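Local structure of shikimate dehydrogenase (NADP(+)) (2D5C) at residues A[38-43]-A[64-69]; A[95-100]-A[240-245]; A[120-125]-A[164-169]; A[142-147]-A[153-158]. The protein catalyses the reversible NADPH-linked reduction of 3-dehydroshikimate to shikimate, a step of the chorismate pathway that leads to the aromatic amino acids. All coordinates share one frame; numbering follows the deposited sequence.

Contact 1 of 4, residues A[38-43]-A[64-69]. With SKM ((3R,4S,5R)-3,4,5-trihydroxycyclohex-1-ene-1-carboxylic acid), chain E.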
loop_
_atom_site.group_PDB
_atom_site.type_symbol
_atom_site.label_atom_id
_atom_site.label_comp_id
_atom_site.label_asym_id
_atom_site.label_seq_id
_atom_site.Cartn_x
_atom_site.Cartn_y
_atom_site.Cartn_z
ATOM N N THR A 38 9.859 -2.972 20.649
ATOM C CA THR A 38 9.582 -1.548 20.553
ATOM C C THR A 38 8.674 -1.045 21.666
ATOM O O THR A 38 7.469 -1.303 21.666
ATOM C CB THR A 38 8.921 -1.207 19.192
ATOM O OG1 THR A 38 9.797 -1.597 18.126
ATOM C CG2 THR A 38 8.652 0.290 19.083
ATOM N N PRO A 39 9.252 -0.344 22.651
ATOM C CA PRO A 39 8.459 0.192 23.761
ATOM C C PRO A 39 7.725 1.432 23.265
ATOM O O PRO A 39 8.191 2.105 22.347
ATOM C CB PRO A 39 9.516 0.543 24.809
ATOM C CG PRO A 39 10.640 -0.402 24.494
ATOM C CD PRO A 39 10.687 -0.329 22.990
ATOM N N LEU A 40 6.597 1.750 23.881
ATOM C CA LEU A 40 5.814 2.912 23.473
ATOM C C LEU A 40 6.638 4.171 23.170
ATOM O O LEU A 40 6.472 4.802 22.118
ATOM C CB LEU A 40 4.765 3.220 24.548
ATOM C CG LEU A 40 3.332 3.496 24.073
ATOM C CD1 LEU A 40 2.458 3.704 25.294
ATOM C CD2 LEU A 40 3.261 4.726 23.159
ATOM N N GLU A 41 7.555 4.516 24.072
ATOM C CA GLU A 41 8.365 5.715 23.879
ATOM C C GLU A 41 9.248 5.618 22.635
ATOM O O GLU A 41 9.695 6.637 22.100
ATOM C CB GLU A 41 9.225 5.980 25.121
ATOM C CG GLU A 41 9.218 7.444 25.605
ATOM C CD GLU A 41 7.940 7.810 26.351
ATOM O OE1 GLU A 41 7.001 6.979 26.381
ATOM O OE2 GLU A 41 7.867 8.924 26.911
ATOM N N ALA A 42 9.503 4.396 22.178
ATOM C CA ALA A 42 10.347 4.196 21.000
ATOM C C ALA A 42 9.549 4.174 19.691
ATOM O O ALA A 42 10.128 4.250 18.610
ATOM C CB ALA A 42 11.139 2.890 21.143
ATOM N N LEU A 43 8.227 4.089 19.800
ATOM C CA LEU A 43 7.346 4.030 18.631
ATOM C C LEU A 43 7.561 5.105 17.561
ATOM O O LEU A 43 7.684 4.785 16.376
ATOM C CB LEU A 43 5.877 4.039 19.077
ATOM C CG LEU A 43 4.813 3.811 17.985
ATOM C CD1 LEU A 43 5.066 2.489 17.254
ATOM C CD2 LEU A 43 3.427 3.791 18.620
ATOM N N LYS A 64 -0.655 -0.382 19.347
ATOM C CA LYS A 64 -1.791 -0.300 18.432
ATOM C C LYS A 64 -2.638 0.965 18.417
ATOM O O LYS A 64 -3.131 1.361 17.359
ATOM C CB LYS A 64 -2.710 -1.507 18.618
ATOM C CG LYS A 64 -2.099 -2.836 18.183
ATOM C CD LYS A 64 -3.161 -3.920 18.205
ATOM C CE LYS A 64 -2.622 -5.259 17.748
ATOM N NZ LYS A 64 -3.655 -6.303 17.929
ATOM N N GLU A 65 -2.819 1.602 19.568
ATOM C CA GLU A 65 -3.627 2.814 19.607
ATOM C C GLU A 65 -2.788 4.056 19.369
ATOM O O GLU A 65 -3.200 4.968 18.654
ATOM C CB GLU A 65 -4.342 2.937 20.955
ATOM C CG GLU A 65 -5.236 1.755 21.310
ATOM C CD GLU A 65 -4.460 0.460 21.519
ATOM O OE1 GLU A 65 -3.397 0.489 22.178
ATOM O OE2 GLU A 65 -4.924 -0.592 21.027
ATOM N N ALA A 66 -1.607 4.092 19.970
ATOM C CA ALA A 66 -0.730 5.240 19.826
ATOM C C ALA A 66 -0.239 5.431 18.397
ATOM O O ALA A 66 0.119 6.540 18.004
ATOM C CB ALA A 66 0.455 5.099 20.764
ATOM N N ALA A 67 -0.230 4.351 17.622
ATOM C CA ALA A 67 0.261 4.405 16.251
ATOM C C ALA A 67 -0.533 5.293 15.289
ATOM O O ALA A 67 0.052 5.949 14.423
ATOM C CB ALA A 67 0.356 2.990 15.685
ATOM N N LEU A 68 -1.854 5.312 15.438
ATOM C CA LEU A 68 -2.701 6.097 14.535
ATOM C C LEU A 68 -2.248 7.539 14.327
ATOM O O LEU A 68 -2.287 8.054 13.208
ATOM C CB LEU A 68 -4.158 6.071 15.016
ATOM C CG LEU A 68 -4.922 4.776 14.718
ATOM C CD1 LEU A 68 -4.354 3.642 15.579
ATOM C CD2 LEU A 68 -6.405 4.972 14.998
ATOM N N ALA A 69 -1.793 8.186 15.392
ATOM C CA ALA A 69 -1.359 9.573 15.293
ATOM C C ALA A 69 -0.086 9.774 14.472
ATOM O O ALA A 69 0.202 10.889 14.034
ATOM C CB ALA A 69 -1.168 10.152 16.694
HETATM O O12 SKM E . -2.679 -8.192 15.536
HETATM C C8 SKM E . -1.661 -9.176 15.769
HETATM C C6 SKM E . -0.288 -8.623 15.297
HETATM O O7 SKM E . -0.366 -8.311 13.908
HETATM C C5 SKM E . 0.843 -9.659 15.525
HETATM C C4 SKM E . 0.695 -10.431 16.837
HETATM C C1 SKM E . 1.833 -11.284 17.267
HETATM O O2 SKM E . 2.943 -11.347 16.507
HETATM O O3 SKM E . 1.774 -11.929 18.305
HETATM C C10 SKM E . -0.395 -10.376 17.609
HETATM C C9 SKM E . -1.613 -9.537 17.285
HETATM O O11 SKM E . -1.554 -8.330 18.062
#
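Leu40 and Leu43 press against Ala66 and Ala67 where two connecting segments of the substrate-binding domain, an alpha/beta fold built on a mixed sheet, lie side by side. Segment 38-43 leads from strand 31-37 into helix 43-53, and 64-69 follows strand 56-59. The bumps are the leucine CD2 methyls, and they settle on the low surface of the short alanines. Leu43 holds CG anti to its own N (chi1 -173°), which sends CD2 across to the shallow step between the two alanines: it lies 3.9 Å from Ala66 CB and 3.8 Å from Ala67 N. Leu40 CD2 touches Ala66 CB at 3.7 Å, so the Ala66 methyl is met by both leucines. No hydrogen bond crosses between the segments; Leu63 adds to the packing around Leu43.

At the start of the second segment Lys64, the proton acceptor of the active site, turns away from this apolar patch, its chain extended beyond CG toward the bound shikimate and salt-bridged to Asp100. With an alanine here, two shikimate hydroxyls would probably lose a shared donor and Asp100 its salt-bridge partner. Lys64 NZ faces both hydroxyls, donating to SKM O11 at 2.9 Å and to SKM O12 at 3.2 Å.

Contact 2 of 4, residues A[95-100]-A[240-245]. With SKM ((3R,4S,5R)-3,4,5-trihydroxycyclohex-1-ene-1-carboxylic acid), chain E; SO4 (sulfate ion), chain F.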
loop_
_atom_site.group_PDB
_atom_site.type_symbol
_atom_site.label_atom_id
_atom_site.label_comp_id
_atom_site.label_asym_id
_atom_site.label_seq_id
_atom_site.Cartn_x
_atom_site.Cartn_y
_atom_site.Cartn_z
ATOM N N PHE A 95 0.500 3.651 5.874
ATOM C CA PHE A 95 -0.957 3.459 5.822
ATOM C C PHE A 95 -1.344 2.422 6.887
ATOM O O PHE A 95 -0.749 1.350 6.946
ATOM C CB PHE A 95 -1.371 2.927 4.445
ATOM C CG PHE A 95 -1.142 3.897 3.312
ATOM C CD1 PHE A 95 -1.136 3.448 1.996
ATOM C CD2 PHE A 95 -0.965 5.255 3.553
ATOM C CE1 PHE A 95 -0.953 4.344 0.931
ATOM C CE2 PHE A 95 -0.782 6.155 2.496
ATOM C CZ PHE A 95 -0.775 5.699 1.193
ATOM N N GLY A 96 -2.341 2.733 7.715
ATOM C CA GLY A 96 -2.744 1.801 8.755
ATOM C C GLY A 96 -4.037 1.044 8.517
ATOM O O GLY A 96 -5.039 1.606 8.087
ATOM N N PHE A 97 -4.027 -0.248 8.822
ATOM C CA PHE A 97 -5.206 -1.081 8.635
ATOM C C PHE A 97 -5.392 -1.963 9.850
ATOM O O PHE A 97 -4.527 -2.036 10.718
ATOM C CB PHE A 97 -5.049 -2.011 7.430
ATOM C CG PHE A 97 -4.725 -1.310 6.153
ATOM C CD1 PHE A 97 -3.419 -0.941 5.854
ATOM C CD2 PHE A 97 -5.732 -1.029 5.231
ATOM C CE1 PHE A 97 -3.114 -0.298 4.644
ATOM C CE2 PHE A 97 -5.439 -0.393 4.032
ATOM C CZ PHE A 97 -4.125 -0.029 3.739
ATOM N N ASN A 98 -6.520 -2.649 9.901
ATOM C CA ASN A 98 -6.742 -3.558 11.014
ATOM C C ASN A 98 -7.184 -4.885 10.456
ATOM O O ASN A 98 -8.294 -4.995 9.938
ATOM C CB ASN A 98 -7.815 -3.035 11.961
ATOM C CG ASN A 98 -7.942 -3.903 13.214
ATOM O OD1 ASN A 98 -8.301 -5.084 13.136
ATOM N ND2 ASN A 98 -7.638 -3.324 14.362
ATOM N N THR A 99 -6.310 -5.890 10.532
ATOM C CA THR A 99 -6.697 -7.199 10.038
ATOM C C THR A 99 -7.191 -8.114 11.159
ATOM O O THR A 99 -7.597 -9.228 10.885
ATOM C CB THR A 99 -5.545 -7.877 9.265
ATOM O OG1 THR A 99 -4.454 -8.149 10.157
ATOM C CG2 THR A 99 -5.068 -6.962 8.134
ATOM N N ASP A 100 -7.169 -7.638 12.408
ATOM C CA ASP A 100 -7.673 -8.448 13.530
ATOM C C ASP A 100 -9.167 -8.674 13.356
ATOM O O ASP A 100 -9.668 -9.776 13.593
ATOM C CB ASP A 100 -7.456 -7.763 14.891
ATOM C CG ASP A 100 -6.010 -7.771 15.345
ATOM O OD1 ASP A 100 -5.344 -8.832 15.272
ATOM O OD2 ASP A 100 -5.534 -6.712 15.804
ATOM N N PHE A 240 -0.450 -9.988 5.079
ATOM C CA PHE A 240 0.487 -10.303 4.005
ATOM C C PHE A 240 -0.102 -9.927 2.642
ATOM O O PHE A 240 0.613 -9.436 1.762
ATOM C CB PHE A 240 0.843 -11.796 4.026
ATOM C CG PHE A 240 2.090 -12.120 3.261
ATOM C CD1 PHE A 240 3.310 -12.246 3.915
ATOM C CD2 PHE A 240 2.043 -12.269 1.875
ATOM C CE1 PHE A 240 4.484 -12.520 3.196
ATOM C CE2 PHE A 240 3.196 -12.540 1.149
ATOM C CZ PHE A 240 4.421 -12.666 1.809
ATOM N N ARG A 241 -1.400 -10.164 2.459
ATOM C CA ARG A 241 -2.036 -9.814 1.205
ATOM C C ARG A 241 -2.072 -8.297 1.078
ATOM O O ARG A 241 -1.910 -7.771 -0.013
ATOM C CB ARG A 241 -3.455 -10.392 1.109
ATOM C CG ARG A 241 -4.096 -10.168 -0.254
ATOM C CD ARG A 241 -5.467 -10.803 -0.332
ATOM N NE ARG A 241 -6.369 -10.250 0.670
ATOM C CZ ARG A 241 -7.584 -10.724 0.930
ATOM N NH1 ARG A 241 -8.053 -11.773 0.261
ATOM N NH2 ARG A 241 -8.333 -10.142 1.860
ATOM N N LEU A 242 -2.295 -7.583 2.183
ATOM C CA LEU A 242 -2.293 -6.119 2.098
ATOM C C LEU A 242 -0.928 -5.644 1.614
ATOM O O LEU A 242 -0.833 -4.758 0.767
ATOM C CB LEU A 242 -2.573 -5.464 3.455
ATOM C CG LEU A 242 -3.962 -5.613 4.067
ATOM C CD1 LEU A 242 -4.014 -4.846 5.376
ATOM C CD2 LEU A 242 -5.012 -5.100 3.108
ATOM N N TRP A 243 0.135 -6.237 2.154
ATOM C CA TRP A 243 1.485 -5.841 1.778
ATOM C C TRP A 243 1.921 -6.214 0.363
ATOM O O TRP A 243 2.635 -5.451 -0.277
ATOM C CB TRP A 243 2.517 -6.449 2.738
ATOM C CG TRP A 243 2.382 -6.020 4.152
ATOM C CD1 TRP A 243 1.995 -4.787 4.615
ATOM C CD2 TRP A 243 2.658 -6.818 5.308
ATOM N NE1 TRP A 243 2.009 -4.776 5.995
ATOM C CE2 TRP A 243 2.412 -6.010 6.443
ATOM C CE3 TRP A 243 3.092 -8.141 5.493
ATOM C CZ2 TRP A 243 2.582 -6.482 7.749
ATOM C CZ3 TRP A 243 3.265 -8.613 6.804
ATOM C CH2 TRP A 243 3.008 -7.783 7.910
ATOM N N THR A 244 1.494 -7.377 -0.125
ATOM C CA THR A 244 1.947 -7.858 -1.436
ATOM C C THR A 244 0.915 -8.092 -2.531
ATOM O O THR A 244 1.277 -8.181 -3.706
ATOM C CB THR A 244 2.658 -9.205 -1.286
ATOM O OG1 THR A 244 1.696 -10.189 -0.868
ATOM C CG2 THR A 244 3.758 -9.124 -0.249
ATOM N N GLY A 245 -0.351 -8.233 -2.145
ATOM C CA GLY A 245 -1.391 -8.522 -3.109
ATOM C C GLY A 245 -1.561 -10.034 -3.219
ATOM O O GLY A 245 -2.381 -10.522 -3.987
HETATM O O12 SKM E . -2.679 -8.192 15.536
HETATM C C8 SKM E . -1.661 -9.176 15.769
HETATM C C6 SKM E . -0.288 -8.623 15.297
HETATM O O7 SKM E . -0.366 -8.311 13.908
HETATM C C5 SKM E . 0.843 -9.659 15.525
HETATM C C4 SKM E . 0.695 -10.431 16.837
HETATM C C1 SKM E . 1.833 -11.284 17.267
HETATM O O2 SKM E . 2.943 -11.347 16.507
HETATM O O3 SKM E . 1.774 -11.929 18.305
HETATM C C10 SKM E . -0.395 -10.376 17.609
HETATM C C9 SKM E . -1.613 -9.537 17.285
HETATM O O11 SKM E . -1.554 -8.330 18.062
HETATM S S SO4 F . -7.027 -6.630 0.100
HETATM O O1 SO4 F . -5.724 -7.203 0.876
HETATM O O2 SO4 F . -6.585 -5.373 -0.470
HETATM O O3 SO4 F . -7.427 -7.488 -0.800
HETATM O O4 SO4 F . -7.958 -6.370 1.169
#
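Phe97, at the end of strand 93-97, faces Leu242 in the last turn of helix 229-244, and their CA atoms, 8.8 Å apart, mark the nearest backbone approach as the helix end packs against this strand segment of the alpha/beta substrate-binding domain. Leu242 carries the contact through one methyl. Its CD1 lies 3.7 Å from Phe97 CB, coming obliquely to the base of the ring, and meets Thr99 CG2 tip to tip at 3.6 Å. With chi1 at 65° the Thr99 OG1 bonds Gln235 O of the same helix while CG2 is presented to Leu242. An alanine in place of Leu242 would probably open a gap beside Phe97 and Thr99 and also lose packing on Val90 of the second subunit.

Next to it Arg241 NE donates to O1 of a sulfate, probably from the crystallisation liquor, at 3.1 Å and with a bent angle of 138°; sulfate O3 lies over one face of the guanidinium, and Glu91 N of the second subunit binds the same ion. At the other end of the strand segment the chain enters helix 100-110 and the shikimate pocket, where SKM O12 donates to Asp100 OD1 at 2.8 Å.

Contact 3 of 4, residues A[120-125]-A[164-169]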
loop_
_atom_site.group_PDB
_atom_site.type_symbol
_atom_site.label_atom_id
_atom_site.label_comp_id
_atom_site.label_asym_id
_atom_site.label_seq_id
_atom_site.Cartn_x
_atom_site.Cartn_y
_atom_site.Cartn_z
ATOM N N LEU A 120 -20.725 -12.109 23.668
ATOM C CA LEU A 120 -20.131 -11.246 24.695
ATOM C C LEU A 120 -18.618 -11.187 24.543
ATOM O O LEU A 120 -17.932 -12.208 24.573
ATOM C CB LEU A 120 -20.481 -11.753 26.100
ATOM C CG LEU A 120 -19.756 -11.078 27.280
ATOM C CD1 LEU A 120 -20.035 -9.573 27.319
ATOM C CD2 LEU A 120 -20.197 -11.738 28.573
ATOM N N VAL A 121 -18.104 -9.978 24.370
ATOM C CA VAL A 121 -16.676 -9.758 24.227
ATOM C C VAL A 121 -16.157 -9.248 25.574
ATOM O O VAL A 121 -16.640 -8.240 26.092
ATOM C CB VAL A 121 -16.386 -8.711 23.134
ATOM C CG1 VAL A 121 -14.860 -8.547 22.950
ATOM C CG2 VAL A 121 -17.056 -9.144 21.812
ATOM N N LEU A 122 -15.226 -9.987 26.163
ATOM C CA LEU A 122 -14.645 -9.578 27.429
ATOM C C LEU A 122 -13.385 -8.791 27.105
ATOM O O LEU A 122 -12.473 -9.316 26.467
ATOM C CB LEU A 122 -14.287 -10.797 28.275
ATOM C CG LEU A 122 -15.421 -11.788 28.549
ATOM C CD1 LEU A 122 -14.834 -12.897 29.433
ATOM C CD2 LEU A 122 -16.620 -11.116 29.228
ATOM N N GLY A 123 -13.344 -7.532 27.539
ATOM C CA GLY A 123 -12.186 -6.701 27.273
ATOM C C GLY A 123 -12.524 -5.698 26.191
ATOM O O GLY A 123 -12.943 -6.088 25.104
ATOM N N ALA A 124 -12.369 -4.410 26.485
ATOM C CA ALA A 124 -12.685 -3.392 25.490
ATOM C C ALA A 124 -11.467 -2.591 25.040
ATOM O O ALA A 124 -11.569 -1.393 24.757
ATOM C CB ALA A 124 -13.790 -2.457 26.004
ATOM N N GLY A 125 -10.321 -3.262 24.986
ATOM C CA GLY A 125 -9.097 -2.631 24.522
ATOM C C GLY A 125 -9.059 -2.767 23.008
ATOM O O GLY A 125 -10.095 -3.019 22.398
ATOM N N VAL A 164 -22.661 -4.706 29.391
ATOM C CA VAL A 164 -23.318 -5.508 30.420
ATOM C C VAL A 164 -22.433 -5.850 31.600
ATOM O O VAL A 164 -21.206 -5.756 31.523
ATOM C CB VAL A 164 -23.838 -6.852 29.831
ATOM C CG1 VAL A 164 -24.763 -6.587 28.666
ATOM C CG2 VAL A 164 -22.672 -7.725 29.382
ATOM N N PRO A 165 -23.059 -6.189 32.741
ATOM C CA PRO A 165 -22.277 -6.557 33.917
ATOM C C PRO A 165 -21.813 -7.971 33.587
ATOM O O PRO A 165 -22.457 -8.659 32.789
ATOM C CB PRO A 165 -23.296 -6.488 35.048
ATOM C CG PRO A 165 -24.591 -6.792 34.372
ATOM C CD PRO A 165 -24.481 -6.021 33.081
ATOM N N LEU A 166 -20.717 -8.408 34.194
ATOM C CA LEU A 166 -20.142 -9.714 33.902
ATOM C C LEU A 166 -21.033 -10.954 34.021
ATOM O O LEU A 166 -20.841 -11.919 33.274
ATOM C CB LEU A 166 -18.884 -9.918 34.744
ATOM C CG LEU A 166 -17.998 -11.101 34.355
ATOM C CD1 LEU A 166 -17.451 -10.905 32.947
ATOM C CD2 LEU A 166 -16.846 -11.212 35.347
ATOM N N GLU A 167 -22.005 -10.936 34.929
ATOM C CA GLU A 167 -22.862 -12.115 35.107
ATOM C C GLU A 167 -23.759 -12.426 33.913
ATOM O O GLU A 167 -24.320 -13.516 33.819
ATOM C CB GLU A 167 -23.699 -12.003 36.389
ATOM C CG GLU A 167 -24.860 -11.019 36.356
ATOM C CD GLU A 167 -24.521 -9.661 36.940
ATOM O OE1 GLU A 167 -25.464 -8.879 37.190
ATOM O OE2 GLU A 167 -23.322 -9.365 37.143
ATOM N N LYS A 168 -23.877 -11.481 32.989
ATOM C CA LYS A 168 -24.687 -11.705 31.799
ATOM C C LYS A 168 -24.004 -12.731 30.903
ATOM O O LYS A 168 -24.587 -13.182 29.915
ATOM C CB LYS A 168 -24.886 -10.398 31.038
ATOM C CG LYS A 168 -25.920 -9.482 31.674
ATOM C CD LYS A 168 -27.331 -10.008 31.448
ATOM C CE LYS A 168 -27.695 -9.967 29.968
ATOM N NZ LYS A 168 -29.114 -10.354 29.730
ATOM N N ALA A 169 -22.769 -13.101 31.241
ATOM C CA ALA A 169 -22.042 -14.086 30.441
ATOM C C ALA A 169 -22.815 -15.412 30.416
ATOM O O ALA A 169 -22.679 -16.201 29.486
ATOM C CB ALA A 169 -20.627 -14.314 31.018
#
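Leu120 and Leu122, with Val121 between them on strand 119-122, reach out to the turn formed by 164-169, and everything that passes between the two segments is apolar. Leu120 forks: CD1 touches Val164 CG2 at 3.8 Å, the two side chains crossing obliquely, while CD2 lies 3.6 Å from Ala169 CB and also abuts Ala169 CA. Leu122 keeps CG beside its backbone N (chi1 -55°), and its CD2 meets Leu166 CD1 at 3.8 Å, the two side chains at about a right angle.

No hydrogen bond crosses; the turn has its own, such as Ala169 N to Leu166 O at 3.0 Å in a 3-10 segment. Beyond the strand comes the glycine-rich loop of a Rossmann-type fold, with the NADP(+)-binding Gly123, whose positive phi (106°) calls for glycine, and Gly125, the N-cap of helix 126-137.

In the parallel sheet, strand 119-122 bonds to neighbours 142-145 and 174-177; Leu175 lies beside both leucines, and helix 126-137 packs on Val121.

Contact 4 of 4, residues A[142-147]-A[153-158]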
loop_
_atom_site.group_PDB
_atom_site.type_symbol
_atom_site.label_atom_id
_atom_site.label_comp_id
_atom_site.label_asym_id
_atom_site.label_seq_id
_atom_site.Cartn_x
_atom_site.Cartn_y
_atom_site.Cartn_z
ATOM N N VAL A 142 -24.298 -7.913 19.889
ATOM C CA VAL A 142 -23.050 -7.939 20.651
ATOM C C VAL A 142 -23.156 -7.254 22.016
ATOM O O VAL A 142 -23.755 -6.180 22.136
ATOM C CB VAL A 142 -21.909 -7.253 19.842
ATOM C CG1 VAL A 142 -20.563 -7.450 20.530
ATOM C CG2 VAL A 142 -21.860 -7.822 18.435
ATOM N N TRP A 143 -22.584 -7.897 23.033
ATOM C CA TRP A 143 -22.542 -7.343 24.383
ATOM C C TRP A 143 -21.063 -7.170 24.687
ATOM O O TRP A 143 -20.227 -7.921 24.170
ATOM C CB TRP A 143 -23.128 -8.293 25.417
ATOM C CG TRP A 143 -24.564 -8.606 25.240
ATOM C CD1 TRP A 143 -25.471 -7.937 24.467
ATOM C CD2 TRP A 143 -25.278 -9.671 25.868
ATOM N NE1 TRP A 143 -26.711 -8.527 24.576
ATOM C CE2 TRP A 143 -26.619 -9.594 25.432
ATOM C CE3 TRP A 143 -24.911 -10.684 26.760
ATOM C CZ2 TRP A 143 -27.597 -10.496 25.860
ATOM C CZ3 TRP A 143 -25.886 -11.583 27.188
ATOM C CH2 TRP A 143 -27.214 -11.480 26.734
ATOM N N VAL A 144 -20.733 -6.184 25.520
ATOM C CA VAL A 144 -19.342 -5.948 25.875
ATOM C C VAL A 144 -19.186 -5.684 27.372
ATOM O O VAL A 144 -20.066 -5.127 28.021
ATOM C CB VAL A 144 -18.759 -4.723 25.105
ATOM C CG1 VAL A 144 -18.828 -4.966 23.595
ATOM C CG2 VAL A 144 -19.559 -3.465 25.458
ATOM N N TRP A 145 -18.053 -6.101 27.904
ATOM C CA TRP A 145 -17.743 -5.894 29.315
ATOM C C TRP A 145 -16.258 -5.565 29.398
ATOM O O TRP A 145 -15.471 -5.985 28.547
ATOM C CB TRP A 145 -18.037 -7.163 30.117
ATOM C CG TRP A 145 -17.584 -7.085 31.535
ATOM C CD1 TRP A 145 -18.290 -6.591 32.601
ATOM C CD2 TRP A 145 -16.301 -7.470 32.041
ATOM N NE1 TRP A 145 -17.516 -6.648 33.740
ATOM C CE2 TRP A 145 -16.293 -7.181 33.422
ATOM C CE3 TRP A 145 -15.154 -8.030 31.459
ATOM C CZ2 TRP A 145 -15.181 -7.433 34.233
ATOM C CZ3 TRP A 145 -14.047 -8.281 32.264
ATOM C CH2 TRP A 145 -14.071 -7.981 33.641
ATOM N N ASN A 146 -15.883 -4.809 30.423
ATOM C CA ASN A 146 -14.491 -4.438 30.645
ATOM C C ASN A 146 -14.313 -4.229 32.148
ATOM O O ASN A 146 -15.245 -3.784 32.814
ATOM C CB ASN A 146 -14.166 -3.143 29.906
ATOM C CG ASN A 146 -12.678 -2.867 29.853
ATOM O OD1 ASN A 146 -11.917 -3.642 29.284
ATOM N ND2 ASN A 146 -12.255 -1.759 30.453
ATOM N N ARG A 147 -13.132 -4.535 32.686
ATOM C CA ARG A 147 -12.922 -4.356 34.126
ATOM C C ARG A 147 -13.265 -2.930 34.548
ATOM O O ARG A 147 -13.743 -2.699 35.665
ATOM C CB ARG A 147 -11.485 -4.706 34.530
ATOM C CG ARG A 147 -10.416 -3.769 34.022
ATOM C CD ARG A 147 -9.042 -4.310 34.385
ATOM N NE ARG A 147 -7.966 -3.488 33.840
ATOM C CZ ARG A 147 -6.679 -3.819 33.886
ATOM N NH1 ARG A 147 -6.306 -4.958 34.452
ATOM N NH2 ARG A 147 -5.765 -3.011 33.366
ATOM N N LEU A 153 -18.604 0.955 28.018
ATOM C CA LEU A 153 -19.722 1.836 27.690
ATOM C C LEU A 153 -19.412 2.644 26.441
ATOM O O LEU A 153 -20.242 2.750 25.537
ATOM C CB LEU A 153 -20.028 2.788 28.856
ATOM C CG LEU A 153 -21.122 2.369 29.840
ATOM C CD1 LEU A 153 -21.171 3.362 30.998
ATOM C CD2 LEU A 153 -22.467 2.315 29.121
ATOM N N ALA A 154 -18.216 3.217 26.401
ATOM C CA ALA A 154 -17.801 4.011 25.252
ATOM C C ALA A 154 -17.933 3.176 23.980
ATOM O O ALA A 154 -18.454 3.643 22.969
ATOM C CB ALA A 154 -16.356 4.472 25.429
ATOM N N LEU A 155 -17.465 1.937 24.046
ATOM C CA LEU A 155 -17.526 1.036 22.897
ATOM C C LEU A 155 -18.971 0.751 22.501
ATOM O O LEU A 155 -19.346 0.892 21.335
ATOM C CB LEU A 155 -16.788 -0.271 23.217
ATOM C CG LEU A 155 -16.861 -1.422 22.207
ATOM C CD1 LEU A 155 -16.422 -0.951 20.830
ATOM C CD2 LEU A 155 -15.974 -2.571 22.693
ATOM N N ALA A 156 -19.795 0.367 23.474
ATOM C CA ALA A 156 -21.190 0.073 23.179
ATOM C C ALA A 156 -21.904 1.292 22.589
ATOM O O ALA A 156 -22.682 1.168 21.642
ATOM C CB ALA A 156 -21.905 -0.409 24.443
ATOM N N GLU A 157 -21.629 2.473 23.136
ATOM C CA GLU A 157 -22.282 3.683 22.649
ATOM C C GLU A 157 -21.793 4.059 21.255
ATOM O O GLU A 157 -22.586 4.482 20.412
ATOM C CB GLU A 157 -22.043 4.845 23.623
ATOM C CG GLU A 157 -22.508 4.526 25.034
ATOM C CD GLU A 157 -22.203 5.628 26.029
ATOM O OE1 GLU A 157 -21.238 6.390 25.812
ATOM O OE2 GLU A 157 -22.925 5.720 27.038
ATOM N N GLU A 158 -20.493 3.905 21.009
ATOM C CA GLU A 158 -19.934 4.254 19.696
ATOM C C GLU A 158 -20.386 3.314 18.590
ATOM O O GLU A 158 -20.703 3.757 17.479
ATOM C CB GLU A 158 -18.397 4.263 19.756
ATOM C CG GLU A 158 -17.815 5.341 20.669
ATOM C CD GLU A 158 -16.413 5.012 21.171
ATOM O OE1 GLU A 158 -15.885 5.785 21.998
ATOM O OE2 GLU A 158 -15.840 3.982 20.745
#
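Val144 stands over the helix segment 153-158 with its two methyls splayed toward different residues. Its CG1 lies anti to the carbonyl carbon (chi1 -60°) and meets Leu155 CD2 at 3.8 Å, the two side chains passing at a slant. The other branch, CG2, faces Ala156 CB at 4.0 Å; here the CA atoms of Val144 and Ala156 are 6.9 Å apart, consistent with the small alanine allowing a close approach of the helix. The buried valine is thus seated against adjacent residues of one helical turn, with Ala152 completing the surface under it and Leu155 leaning on to helix 126-137.

Trp143 and Trp145 point away from this helix. Past the strand end, Asn146 uses OD1 to accept from Ala124 N and ND2 to donate to Thr148 O, a bridge between two NADP(+)-binding loops. Strand 142-145, helix 149-159 and strand 162-163 form a beta-alpha-beta unit of the Rossmann-type nucleotide-binding domain, and this contact is its strand-to-helix packing.

Overall arrangement
Contacts 1 and 2 belong to the shikimate-binding half of the chain, contacts 3 and 4 to the NADP(+)-binding half. The first pair have centres 18 Å apart and share the bound shikimate. Contacts 3 and 4 are only 8 Å apart, built on neighbouring strands 119-122 and 142-145 of the parallel sheet and tied by a probable hydrogen bond from Gly123 N to Trp145 O. Between the halves the centres are 24 to 29 Å apart. Along the chain contact 1 closes first; contact 2 then spans the whole stretch holding 3 and 4, because helix 229-244 returns to the mixed sheet, so the cofactor domain is inserted within the substrate-binding one.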